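Local coordinates for carbonic anhydrase (Trichomonas vaginalis, PDB 6Y04), which probably catalyses the reversible hydration of carbon dioxide to hydrogencarbonate and a proton, as a zinc-dependent enzyme of the beta-class carbonic anhydrase family, at residues D74-V77 / S78-S82; C150-N154 / P155-K159. All coordinates share one frame; numbering follows the deposited sequence.

Interaction 1 (D74-V77 / S78-S82); sequences DIVV and SLLVS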
loop_
_atom_site.group_PDB
_atom_site.type_symbol
_atom_site.label_atom_id
_atom_site.label_comp_id
_atom_site.label_asym_id
_atom_site.label_seq_id
_atom_site.Cartn_x
_atom_site.Cartn_y
_atom_site.Cartn_z
ATOM N N ASP A 74 -2.584 6.559 -6.496
ATOM C CA ASP A 74 -3.047 5.846 -5.313
ATOM C C ASP A 74 -2.284 6.346 -4.083
ATOM O O ASP A 74 -2.890 6.655 -3.054
ATOM C CB ASP A 74 -2.882 4.324 -5.454
ATOM C CG ASP A 74 -3.753 3.647 -6.503
ATOM O OD1 ASP A 74 -4.832 4.171 -6.811
ATOM O OD2 ASP A 74 -3.339 2.595 -7.010
ATOM N N ILE A 75 -0.949 6.435 -4.202
ATOM C CA ILE A 75 -0.098 6.762 -3.069
ATOM C C ILE A 75 -0.352 8.207 -2.649
ATOM O O ILE A 75 -0.560 8.485 -1.469
ATOM C CB ILE A 75 1.390 6.464 -3.347
ATOM C CG1 ILE A 75 1.646 4.958 -3.412
ATOM C CG2 ILE A 75 2.273 7.113 -2.292
ATOM C CD1 ILE A 75 3.099 4.588 -3.639
ATOM N N VAL A 76 -0.368 9.109 -3.627
ATOM C CA VAL A 76 -0.548 10.526 -3.358
ATOM C C VAL A 76 -1.886 10.764 -2.657
ATOM O O VAL A 76 -1.930 11.436 -1.634
ATOM C CB VAL A 76 -0.366 11.371 -4.634
ATOM C CG1 VAL A 76 -1.002 12.742 -4.493
ATOM C CG2 VAL A 76 1.109 11.509 -4.990
ATOM N N VAL A 77 -2.968 10.184 -3.187
ATOM C CA VAL A 77 -4.300 10.356 -2.621
ATOM C C VAL A 77 -4.314 9.882 -1.165
ATOM O O VAL A 77 -4.913 10.528 -0.305
ATOM C CB VAL A 77 -5.370 9.637 -3.472
ATOM C CG1 VAL A 77 -6.724 9.531 -2.773
ATOM C CG2 VAL A 77 -5.519 10.289 -4.834
ATOM N N SER A 78 -3.648 8.747 -0.904
ATOM C CA SER A 78 -3.504 8.197 0.436
ATOM C C SER A 78 -2.865 9.216 1.374
ATOM O O SER A 78 -3.275 9.335 2.525
ATOM C CB SER A 78 -2.716 6.912 0.409
ATOM O OG SER A 78 -3.414 5.910 -0.319
ATOM N N LEU A 79 -1.878 9.959 0.866
ATOM C CA LEU A 79 -1.201 10.972 1.660
ATOM C C LEU A 79 -2.114 12.170 1.928
ATOM O O LEU A 79 -2.080 12.729 3.024
ATOM C CB LEU A 79 0.102 11.379 0.960
ATOM C CG LEU A 79 1.168 10.281 0.945
ATOM C CD1 LEU A 79 2.344 10.652 0.060
ATOM C CD2 LEU A 79 1.624 9.939 2.358
ATOM N N LEU A 80 -2.939 12.540 0.936
ATOM C CA LEU A 80 -3.860 13.659 1.088
ATOM C C LEU A 80 -4.898 13.330 2.159
ATOM O O LEU A 80 -5.198 14.163 3.015
ATOM C CB LEU A 80 -4.535 13.988 -0.251
ATOM C CG LEU A 80 -3.598 14.436 -1.373
ATOM C CD1 LEU A 80 -4.335 14.544 -2.708
ATOM C CD2 LEU A 80 -2.919 15.753 -1.032
ATOM N N VAL A 81 -5.427 12.105 2.102
ATOM C CA VAL A 81 -6.394 11.642 3.081
ATOM C C VAL A 81 -5.736 11.612 4.459
ATOM O O VAL A 81 -6.333 12.049 5.442
ATOM C CB VAL A 81 -6.982 10.271 2.692
ATOM C CG1 VAL A 81 -7.900 9.726 3.774
ATOM C CG2 VAL A 81 -7.721 10.341 1.361
ATOM N N SER A 82 -4.500 11.103 4.521
ATOM C CA SER A 82 -3.788 11.014 5.786
ATOM C C SER A 82 -3.685 12.396 6.429
ATOM O O SER A 82 -3.966 12.550 7.620
ATOM C CB SER A 82 -2.426 10.390 5.611
ATOM O OG SER A 82 -2.544 9.015 5.278
#
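Ser78 turns its hydroxyl back along helix 74-85 onto the carbonyl of Asp74, one turn earlier, with Ser78 OG 2.9 Å from Asp74 O. Its chi1 of -64° sets OG beside its own backbone N, and this N also donates to Asp74 O at 3.1 Å. The two donors reach the oxygen from opposite faces of the carbonyl plane, the hydroxyl tilted 33° out of it. Ser82 repeats the pattern a turn later, its OG donating to Ser78 O at 2.9 Å. The apolar side chains meet at the same i to i+4 spacing. Val76 and Leu80 lie side by side and point the same way, Val76 CG1 standing 4.2 Å from Leu80 CD1. Ile75 CG2 approaches Leu79 CD1 at 4.2 Å, and Val77 CG1 stands 4.3 Å from Val81 CG2. The Asp74 carboxylate binds Ile75 N and Trp133 NE1 of the second subunit; Ser78 OG also bonds to Ala63 N of that subunit, and Ser82 OG to Thr58 OG1 of strand 57-61. The chemistry implies a helix that serves sheet and dimer interface together: Ile75 and Leu79 face the sheet, Val76 and Leu80 the 154-157 loop, and Val77 the second subunit, while serine hydroxyls are satisfied in part by the helix's own carbonyls, which probably lowers the cost of burying them where the subunits meet.

Interaction 2 (C150-N154 / P155-K159); sequences CVREN and PLIPK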
loop_
_atom_site.group_PDB
_atom_site.type_symbol
_atom_site.label_atom_id
_atom_site.label_comp_id
_atom_site.label_asym_id
_atom_site.label_seq_id
_atom_site.Cartn_x
_atom_site.Cartn_y
_atom_site.Cartn_z
ATOM N N CYS A 150 9.174 14.412 -5.179
ATOM C CA CYS A 150 7.905 14.512 -5.890
ATOM C C CYS A 150 6.745 14.781 -4.933
ATOM O O CYS A 150 5.787 15.452 -5.304
ATOM C CB CYS A 150 7.623 13.289 -6.758
ATOM S SG CYS A 150 8.625 13.254 -8.273
ATOM N N VAL A 151 6.831 14.256 -3.709
ATOM C CA VAL A 151 5.827 14.555 -2.703
ATOM C C VAL A 151 5.963 16.023 -2.294
ATOM O O VAL A 151 4.968 16.739 -2.207
ATOM C CB VAL A 151 5.895 13.590 -1.504
ATOM C CG1 VAL A 151 4.833 13.909 -0.459
ATOM C CG2 VAL A 151 5.769 12.143 -1.947
ATOM N N ARG A 152 7.210 16.466 -2.084
ATOM C CA ARG A 152 7.505 17.836 -1.684
ATOM C C ARG A 152 6.916 18.832 -2.684
ATOM O O ARG A 152 6.235 19.775 -2.291
ATOM C CB ARG A 152 9.013 18.013 -1.461
ATOM C CG ARG A 152 9.456 19.425 -1.100
ATOM C CD ARG A 152 8.461 20.180 -0.232
ATOM N NE ARG A 152 8.513 19.863 1.192
ATOM C CZ ARG A 152 7.452 19.718 1.981
ATOM N NH1 ARG A 152 6.225 19.820 1.498
ATOM N NH2 ARG A 152 7.630 19.447 3.258
ATOM N N GLU A 153 7.167 18.601 -3.978
ATOM C CA GLU A 153 6.813 19.542 -5.032
ATOM C C GLU A 153 5.355 19.376 -5.446
ATOM O O GLU A 153 4.904 20.046 -6.370
ATOM C CB GLU A 153 7.771 19.409 -6.217
ATOM C CG GLU A 153 9.063 20.180 -6.001
ATOM C CD GLU A 153 10.284 19.718 -6.784
ATOM O OE1 GLU A 153 10.112 19.126 -7.876
ATOM O OE2 GLU A 153 11.411 19.949 -6.294
ATOM N N ASN A 154 4.633 18.477 -4.762
ATOM C CA ASN A 154 3.216 18.291 -5.028
ATOM C C ASN A 154 2.461 19.505 -4.493
ATOM O O ASN A 154 2.557 19.825 -3.308
ATOM C CB ASN A 154 2.678 16.961 -4.486
ATOM C CG ASN A 154 1.301 16.614 -5.018
ATOM O OD1 ASN A 154 0.359 17.379 -4.852
ATOM N ND2 ASN A 154 1.162 15.461 -5.649
ATOM N N PRO A 155 1.696 20.215 -5.352
ATOM C CA PRO A 155 1.020 21.452 -4.954
ATOM C C PRO A 155 -0.129 21.245 -3.970
ATOM O O PRO A 155 -0.617 22.198 -3.369
ATOM C CB PRO A 155 0.491 22.017 -6.284
ATOM C CG PRO A 155 0.342 20.808 -7.183
ATOM C CD PRO A 155 1.445 19.862 -6.759
ATOM N N LEU A 156 -0.554 19.989 -3.803
ATOM C CA LEU A 156 -1.667 19.688 -2.920
ATOM C C LEU A 156 -1.155 19.390 -1.510
ATOM O O LEU A 156 -1.954 19.202 -0.597
ATOM C CB LEU A 156 -2.457 18.501 -3.477
ATOM C CG LEU A 156 -3.159 18.697 -4.822
ATOM C CD1 LEU A 156 -4.233 17.643 -5.016
ATOM C CD2 LEU A 156 -3.759 20.090 -4.948
ATOM N N ILE A 157 0.172 19.348 -1.335
ATOM C CA ILE A 157 0.753 18.949 -0.063
ATOM C C ILE A 157 1.393 20.158 0.617
ATOM O O ILE A 157 2.285 20.796 0.055
ATOM C CB ILE A 157 1.699 17.741 -0.233
ATOM C CG1 ILE A 157 0.883 16.467 -0.458
ATOM C CG2 ILE A 157 2.632 17.591 0.961
ATOM C CD1 ILE A 157 1.700 15.262 -0.796
ATOM N N PRO A 158 0.959 20.500 1.855
ATOM C CA PRO A 158 1.398 21.723 2.532
ATOM C C PRO A 158 2.907 21.718 2.756
ATOM O O PRO A 158 3.505 20.655 2.883
ATOM C CB PRO A 158 0.689 21.680 3.894
ATOM C CG PRO A 158 -0.453 20.715 3.706
ATOM C CD PRO A 158 0.026 19.713 2.676
ATOM N N LYS A 159 3.497 22.916 2.822
ATOM C CA LYS A 159 4.934 23.089 2.983
ATOM C C LYS A 159 5.367 22.748 4.408
ATOM O O LYS A 159 6.542 22.466 4.647
ATOM C CB LYS A 159 5.334 24.514 2.586
ATOM C CG LYS A 159 5.035 24.875 1.135
ATOM C CD LYS A 159 5.713 23.952 0.135
ATOM C CE LYS A 159 5.633 24.429 -1.300
ATOM N NZ LYS A 159 6.493 23.596 -2.177
HETATM O O HOH W 1 4.772 20.913 -0.566
#
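From Asn154 to Ile157 the backbone makes a type I beta turn just beyond the C-terminal end of helix 140-152, closed by Ile157 N donating to Asn154 O at 3.1 Å. An Asx turn is superimposed on it: Asn154 OD1 accepts from Leu156 N at 3.0 Å, the donor lying in the plane of the amide carbonyl and the N-H pointing fairly straight (159°). With CG anti to the backbone N (chi1 -167°), the amide swings over the start of Pro155, and its other end, ND2, is held by Gly71 O. Ile157 returns to the last helical turn, where the two side chains cross obliquely, Ile157 CD1 meeting Val151 CG1 at 3.4 Å. Arg152 ties the helix end to the loop. Bends at chi2 and chi3 curl its chain toward the loop, where Arg152 NH1 donates to Pro158 O at 3.2 Å, with that oxygen near the guanidinium edge but 20° out of its plane. Lys159 O lies over one face of the group, and NH2 binds Ile161 O farther along the chain. The loop is thus tied to the helix end before the chain enters strand 163-168. One water sits in the guanidinium plane at its edge, accepting from Arg152 NH1 at 2.8 Å and donating to both Arg152 O and Ile157 O.

In the fold
Interactions 1 and 2 meet where helix 74-85 packs against the end of helix 140-152 and the loop after it, their centres about 11 Å apart. Leu80 CD2 rests on Ile157 CG1 at 3.9 Å, Val76 CG1 meets Asn154 ND2, and Leu79 CD1 touches Val151 CG1. Interaction 1 is wholly buried, beside the sheet and on the dimer interface, with the side chain of Ile75 about 11 Å from the zinc ion; regular helix bonds, serine hydroxyls and aliphatic contacts make it up. Interaction 2 is partly buried and away from the zinc site, and its chemistry is mixed: irregular backbone is secured by an amide, a guanidinium and a water. Both also touch the second subunit.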